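Local coordinates for protein argininosuccinate lyase (Chelativorans sp., PDB 6RXA) that is a C-N lyase of the aspartase/fumarase superfamily, known as EDDS lyase, and probably splits argininosuccinate into fumarate and L-arginine, at residues Gln127-Arg139 with Ser176-Tyr190. The protein carries 2 engineered substitutions. Residues are numbered along the deposited sequence; the frame is centred on the assembly and turned at random.
Sequences QLLRTIEAVIGYR and SENLAKNLDRYRELY. With NA (sodium ion), chain F.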
loop_
_atom_site.group_PDB
_atom_site.type_symbol
_atom_site.label_atom_id
_atom_site.label_comp_id
_atom_site.label_asym_id
_atom_site.label_seq_id
_atom_site.Cartn_x
_atom_site.Cartn_y
_atom_site.Cartn_z
ATOM N N GLN A 127 23.815 -5.975 -2.304
ATOM C CA GLN A 127 22.825 -5.542 -3.285
ATOM C C GLN A 127 22.700 -4.024 -3.321
ATOM O O GLN A 127 22.381 -3.450 -4.368
ATOM C CB GLN A 127 21.478 -6.188 -2.991
ATOM C CG GLN A 127 21.480 -7.694 -3.233
ATOM C CD GLN A 127 21.811 -8.071 -4.660
ATOM O OE1 GLN A 127 21.114 -7.690 -5.595
ATOM N NE2 GLN A 127 22.887 -8.829 -4.837
ATOM N N LEU A 128 22.951 -3.364 -2.192
ATOM C CA LEU A 128 22.957 -1.906 -2.165
ATOM C C LEU A 128 24.140 -1.347 -2.946
ATOM O O LEU A 128 23.983 -0.376 -3.697
ATOM C CB LEU A 128 22.924 -1.424 -0.718
ATOM C CG LEU A 128 22.696 0.050 -0.426
ATOM C CD1 LEU A 128 21.457 0.514 -1.152
ATOM C CD2 LEU A 128 22.540 0.209 1.077
ATOM N N LEU A 129 25.330 -1.948 -2.823
ATOM C CA LEU A 129 26.445 -1.512 -3.660
ATOM C C LEU A 129 26.165 -1.779 -5.141
ATOM O O LEU A 129 26.469 -0.946 -6.000
ATOM C CB LEU A 129 27.748 -2.177 -3.223
ATOM C CG LEU A 129 28.195 -1.797 -1.814
ATOM C CD1 LEU A 129 29.512 -2.466 -1.467
ATOM C CD2 LEU A 129 28.322 -0.292 -1.646
ATOM N N ARG A 130 25.582 -2.937 -5.457
ATOM C CA ARG A 130 25.149 -3.221 -6.825
ATOM C C ARG A 130 24.187 -2.151 -7.332
ATOM O O ARG A 130 24.301 -1.680 -8.477
ATOM C CB ARG A 130 24.482 -4.596 -6.827
ATOM C CG ARG A 130 23.990 -5.071 -8.172
ATOM C CD ARG A 130 23.133 -6.321 -8.010
ATOM N NE ARG A 130 22.695 -6.856 -9.299
ATOM C CZ ARG A 130 21.585 -7.569 -9.472
ATOM N NH1 ARG A 130 20.785 -7.834 -8.434
ATOM N NH2 ARG A 130 21.266 -7.998 -10.689
ATOM N N THR A 131 23.238 -1.746 -6.487
ATOM C CA THR A 131 22.250 -0.746 -6.870
ATOM C C THR A 131 22.890 0.621 -7.052
ATOM O O THR A 131 22.605 1.315 -8.038
ATOM C CB THR A 131 21.158 -0.697 -5.794
ATOM O OG1 THR A 131 20.453 -1.945 -5.752
ATOM C CG2 THR A 131 20.159 0.407 -6.067
ATOM N N ILE A 132 23.762 1.029 -6.121
ATOM C CA ILE A 132 24.468 2.300 -6.257
ATOM C C ILE A 132 25.279 2.329 -7.544
ATOM O O ILE A 132 25.294 3.335 -8.255
ATOM C CB ILE A 132 25.318 2.574 -5.000
ATOM C CG1 ILE A 132 24.372 2.883 -3.833
ATOM C CG2 ILE A 132 26.289 3.722 -5.225
ATOM C CD1 ILE A 132 25.029 2.891 -2.461
ATOM N N GLU A 133 25.953 1.228 -7.873
ATOM C CA GLU A 133 26.696 1.175 -9.130
ATOM C C GLU A 133 25.769 1.376 -10.326
ATOM O O GLU A 133 26.099 2.121 -11.255
ATOM C CB GLU A 133 27.439 -0.153 -9.219
ATOM C CG GLU A 133 28.281 -0.307 -10.460
ATOM C CD GLU A 133 29.020 -1.632 -10.487
ATOM O OE1 GLU A 133 28.391 -2.670 -10.209
ATOM O OE2 GLU A 133 30.226 -1.632 -10.777
ATOM N N ALA A 134 24.601 0.718 -10.322
ATOM C CA ALA A 134 23.664 0.856 -11.437
ATOM C C ALA A 134 23.102 2.273 -11.516
ATOM O O ALA A 134 22.971 2.832 -12.615
ATOM C CB ALA A 134 22.539 -0.172 -11.305
ATOM N N VAL A 135 22.791 2.881 -10.365
ATOM C CA VAL A 135 22.267 4.250 -10.357
ATOM C C VAL A 135 23.325 5.241 -10.828
ATOM O O VAL A 135 23.009 6.193 -11.543
ATOM C CB VAL A 135 21.694 4.612 -8.976
ATOM C CG1 VAL A 135 21.254 6.076 -8.923
ATOM C CG2 VAL A 135 20.517 3.706 -8.656
ATOM N N ILE A 136 24.597 5.022 -10.465
ATOM C CA ILE A 136 25.669 5.860 -10.994
ATOM C C ILE A 136 25.747 5.727 -12.515
ATOM O O ILE A 136 25.870 6.723 -13.235
ATOM C CB ILE A 136 27.006 5.512 -10.312
ATOM C CG1 ILE A 136 27.018 5.988 -8.866
ATOM C CG2 ILE A 136 28.170 6.119 -11.105
ATOM C CD1 ILE A 136 28.236 5.499 -8.091
ATOM N N GLY A 137 25.656 4.500 -13.029
ATOM C CA GLY A 137 25.691 4.313 -14.471
ATOM C C GLY A 137 24.542 5.013 -15.174
ATOM O O GLY A 137 24.703 5.555 -16.275
ATOM N N TYR A 138 23.370 5.007 -14.554
ATOM C CA TYR A 138 22.202 5.707 -15.083
ATOM C C TYR A 138 22.436 7.206 -15.079
ATOM O O TYR A 138 22.218 7.878 -16.094
ATOM C CB TYR A 138 21.018 5.314 -14.204
ATOM C CG TYR A 138 19.622 5.806 -14.523
ATOM C CD1 TYR A 138 19.190 6.037 -15.813
ATOM C CD2 TYR A 138 18.710 5.995 -13.488
ATOM C CE1 TYR A 138 17.888 6.454 -16.059
ATOM C CE2 TYR A 138 17.413 6.403 -13.726
ATOM C CZ TYR A 138 17.009 6.634 -15.020
ATOM O OH TYR A 138 15.718 7.055 -15.274
ATOM N N ARG A 139 22.947 7.739 -13.965
ATOM C CA ARG A 139 23.251 9.164 -13.911
ATOM C C ARG A 139 24.325 9.540 -14.925
ATOM O O ARG A 139 24.238 10.598 -15.570
ATOM C CB ARG A 139 23.649 9.572 -12.492
ATOM C CG ARG A 139 23.832 11.067 -12.346
ATOM C CD ARG A 139 24.237 11.440 -10.945
ATOM N NE ARG A 139 24.258 12.888 -10.800
ATOM C CZ ARG A 139 24.811 13.533 -9.786
ATOM N NH1 ARG A 139 25.437 12.854 -8.839
ATOM N NH2 ARG A 139 24.744 14.855 -9.727
ATOM N N SER A 176 19.255 14.271 -13.492
ATOM C CA SER A 176 20.520 14.144 -12.775
ATOM C C SER A 176 20.387 14.590 -11.321
ATOM O O SER A 176 20.934 13.947 -10.416
ATOM C CB SER A 176 21.628 14.920 -13.491
ATOM O OG SER A 176 22.857 14.825 -12.763
ATOM N N GLU A 177 19.669 15.689 -11.075
ATOM C CA GLU A 177 19.514 16.192 -9.709
ATOM C C GLU A 177 18.658 15.246 -8.874
ATOM O O GLU A 177 18.955 15.012 -7.695
ATOM C CB GLU A 177 18.945 17.621 -9.765
ATOM C CG GLU A 177 18.938 18.354 -8.411
ATOM C CD GLU A 177 18.799 19.866 -8.516
ATOM O OE1 GLU A 177 18.841 20.420 -9.631
ATOM O OE2 GLU A 177 18.682 20.505 -7.447
ATOM N N ASN A 178 17.602 14.679 -9.474
ATOM C CA ASN A 178 16.823 13.626 -8.827
ATOM C C ASN A 178 17.719 12.471 -8.403
ATOM O O ASN A 178 17.640 11.977 -7.268
ATOM C CB ASN A 178 15.756 13.134 -9.811
ATOM C CG ASN A 178 15.100 11.816 -9.384
ATOM O OD1 ASN A 178 15.727 10.750 -9.425
ATOM N ND2 ASN A 178 13.822 11.879 -9.007
ATOM N N LEU A 179 18.592 12.039 -9.306
ATOM C CA LEU A 179 19.439 10.891 -9.039
ATOM C C LEU A 179 20.486 11.202 -7.986
ATOM O O LEU A 179 20.834 10.325 -7.191
ATOM C CB LEU A 179 20.097 10.431 -10.335
ATOM C CG LEU A 179 19.137 9.882 -11.380
ATOM C CD1 LEU A 179 19.846 9.552 -12.692
ATOM C CD2 LEU A 179 18.413 8.641 -10.860
ATOM N N ALA A 180 21.002 12.424 -7.959
ATOM C CA ALA A 180 21.944 12.789 -6.912
ATOM C C ALA A 180 21.317 12.612 -5.537
ATOM O O ALA A 180 21.951 12.075 -4.620
ATOM C CB ALA A 180 22.425 14.216 -7.134
ATOM N N LYS A 181 20.054 13.020 -5.382
ATOM C CA LYS A 181 19.393 12.898 -4.090
ATOM C C LYS A 181 19.085 11.442 -3.764
ATOM O O LYS A 181 19.189 11.024 -2.606
ATOM C CB LYS A 181 18.151 13.787 -4.041
ATOM C CG LYS A 181 18.521 15.267 -3.945
ATOM C CD LYS A 181 17.296 16.156 -3.824
ATOM C CE LYS A 181 16.503 16.148 -5.112
ATOM N NZ LYS A 181 15.552 17.309 -5.125
ATOM N N ASN A 182 18.721 10.638 -4.771
ATOM C CA ASN A 182 18.529 9.211 -4.533
ATOM C C ASN A 182 19.832 8.520 -4.142
ATOM O O ASN A 182 19.829 7.619 -3.295
ATOM C CB ASN A 182 17.861 8.556 -5.742
ATOM C CG ASN A 182 16.360 8.803 -5.760
ATOM O OD1 ASN A 182 15.691 8.651 -4.738
ATOM N ND2 ASN A 182 15.832 9.218 -6.905
ATOM N N LEU A 183 20.961 8.950 -4.713
ATOM C CA LEU A 183 22.244 8.390 -4.290
ATOM C C LEU A 183 22.533 8.742 -2.833
ATOM O O LEU A 183 23.028 7.903 -2.077
ATOM C CB LEU A 183 23.357 8.860 -5.224
ATOM C CG LEU A 183 23.368 8.134 -6.575
ATOM C CD1 LEU A 183 24.193 8.890 -7.585
ATOM C CD2 LEU A 183 23.882 6.690 -6.454
ATOM N N ASP A 184 22.214 9.967 -2.412
ATOM C CA ASP A 184 22.315 10.300 -0.996
ATOM C C ASP A 184 21.425 9.381 -0.156
ATOM O O ASP A 184 21.854 8.874 0.888
ATOM C CB ASP A 184 21.938 11.758 -0.749
ATOM C CG ASP A 184 23.029 12.740 -1.139
ATOM O OD1 ASP A 184 24.232 12.386 -1.128
ATOM O OD2 ASP A 184 22.666 13.905 -1.430
ATOM N N ARG A 185 20.173 9.157 -0.582
ATOM C CA ARG A 185 19.293 8.290 0.202
ATOM C C ARG A 185 19.907 6.903 0.372
ATOM O O ARG A 185 19.862 6.311 1.459
ATOM C CB ARG A 185 17.923 8.136 -0.464
ATOM C CG ARG A 185 17.010 9.338 -0.407
ATOM C CD ARG A 185 15.598 9.028 -1.045
ATOM N NE ARG A 185 14.851 10.251 -0.879
ATOM C CZ ARG A 185 14.752 11.212 -1.783
ATOM N NH1 ARG A 185 15.208 11.052 -3.027
ATOM N NH2 ARG A 185 14.148 12.330 -1.443
ATOM N N TYR A 186 20.469 6.356 -0.709
ATOM C CA TYR A 186 21.049 5.023 -0.649
ATOM C C TYR A 186 22.320 4.980 0.201
ATOM O O TYR A 186 22.524 4.018 0.944
ATOM C CB TYR A 186 21.353 4.528 -2.059
ATOM C CG TYR A 186 20.208 3.900 -2.814
ATOM C CD1 TYR A 186 19.521 2.798 -2.302
ATOM C CD2 TYR A 186 19.841 4.374 -4.067
ATOM C CE1 TYR A 186 18.496 2.203 -3.014
ATOM C CE2 TYR A 186 18.816 3.775 -4.785
ATOM C CZ TYR A 186 18.149 2.702 -4.254
ATOM O OH TYR A 186 17.135 2.122 -4.985
ATOM N N ARG A 187 23.197 5.985 0.104
ATOM C CA ARG A 187 24.395 5.990 0.948
ATOM C C ARG A 187 24.043 6.171 2.424
ATOM O O ARG A 187 24.683 5.579 3.305
ATOM C CB ARG A 187 25.355 7.085 0.500
ATOM C CG ARG A 187 26.036 6.820 -0.839
ATOM C CD ARG A 187 27.063 7.902 -1.191
ATOM N NE ARG A 187 26.437 9.182 -1.500
ATOM C CZ ARG A 187 26.335 9.704 -2.722
ATOM N NH1 ARG A 187 26.836 9.081 -3.790
ATOM N NH2 ARG A 187 25.741 10.873 -2.873
ATOM N N GLU A 188 23.039 7.002 2.712
ATOM C CA GLU A 188 22.557 7.138 4.084
ATOM C C GLU A 188 22.047 5.810 4.614
ATOM O O GLU A 188 22.334 5.434 5.760
ATOM C CB GLU A 188 21.446 8.190 4.123
ATOM C CG GLU A 188 21.935 9.610 3.850
ATOM C CD GLU A 188 20.825 10.558 3.427
ATOM O OE1 GLU A 188 19.645 10.177 3.512
ATOM O OE2 GLU A 188 21.155 11.682 2.993
ATOM N N LEU A 189 21.280 5.090 3.792
ATOM C CA LEU A 189 20.800 3.767 4.160
ATOM C C LEU A 189 21.963 2.804 4.381
ATOM O O LEU A 189 21.945 1.999 5.320
ATOM C CB LEU A 189 19.887 3.262 3.049
ATOM C CG LEU A 189 19.542 1.777 3.102
ATOM C CD1 LEU A 189 18.707 1.425 4.320
ATOM C CD2 LEU A 189 18.801 1.374 1.837
ATOM N N TYR A 190 22.984 2.871 3.525
ATOM C CA TYR A 190 24.108 1.951 3.645
ATOM C C TYR A 190 24.704 2.007 5.042
ATOM O O TYR A 190 25.084 0.973 5.610
ATOM C CB TYR A 190 25.163 2.275 2.587
ATOM C CG TYR A 190 26.279 1.245 2.517
ATOM C CD1 TYR A 190 26.130 0.097 1.760
ATOM C CD2 TYR A 190 27.477 1.428 3.209
ATOM C CE1 TYR A 190 27.149 -0.842 1.682
ATOM C CE2 TYR A 190 28.500 0.495 3.139
ATOM C CZ TYR A 190 28.327 -0.637 2.367
ATOM O OH TYR A 190 29.338 -1.574 2.283
HETATM NA NA NA F . 18.075 9.048 4.699
HETATM O O HOH W 1 22.976 17.026 -10.985
HETATM O O HOH W 2 17.880 7.086 3.362
HETATM O O HOH W 3 15.956 9.852 5.436
#
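Arg-139 packs into a hole formed by Ser-176, Leu-179, Ala-180 and Leu-183. It joins two antiparallel helices, 112-147 and 168-193, of the helical bundle of the aspartase/fumarase fold. The segment axes approach to 10.1 Å, at 164°. Arg-139 CB lies 3.8 Å from Leu-179 CD1. CG passes Ser-176 OG, and CD comes near Leu-183 CD1. With CG anti to the backbone N (chi1 -174°) and the chain extended to NE, the guanidinium arrives alongside helix 168-193. NE then donates to Ser-176 OG at 3.1 Å, nearly straight at 170° and in the guanidinium plane. Ala-180 CB covers one face, 3.5 Å from NH2. A water bridges NH2 and Ser-176 OG. Glu-464 and Asp-468 of helix 451-500 form salt bridges with NH2 and NH1 and probably offset this buried charge; Asp-468 also pairs with Arg-187. A leucine in place of Arg-139 would probably leave both carboxylates without this mate and Ser-176 OG without the NE-H.

The rest of the interface is mostly apolar packing. Leu-183 is a knob among Ile-132, Val-135, Ile-136 and Arg-139, with CD2 3.7 Å from Val-135 CG1. Leu-128 CD2 meets the Tyr-190 ring at its edge. Tyr-186 fits among Leu-128, Thr-131, Ile-132 and Val-135, and its OH is hydrogen-bonded to Asn-245 OD1. Thr-131 CG2 sits over one face of the Tyr-186 ring, 4.0 Å from its centroid, in a CH-pi contact.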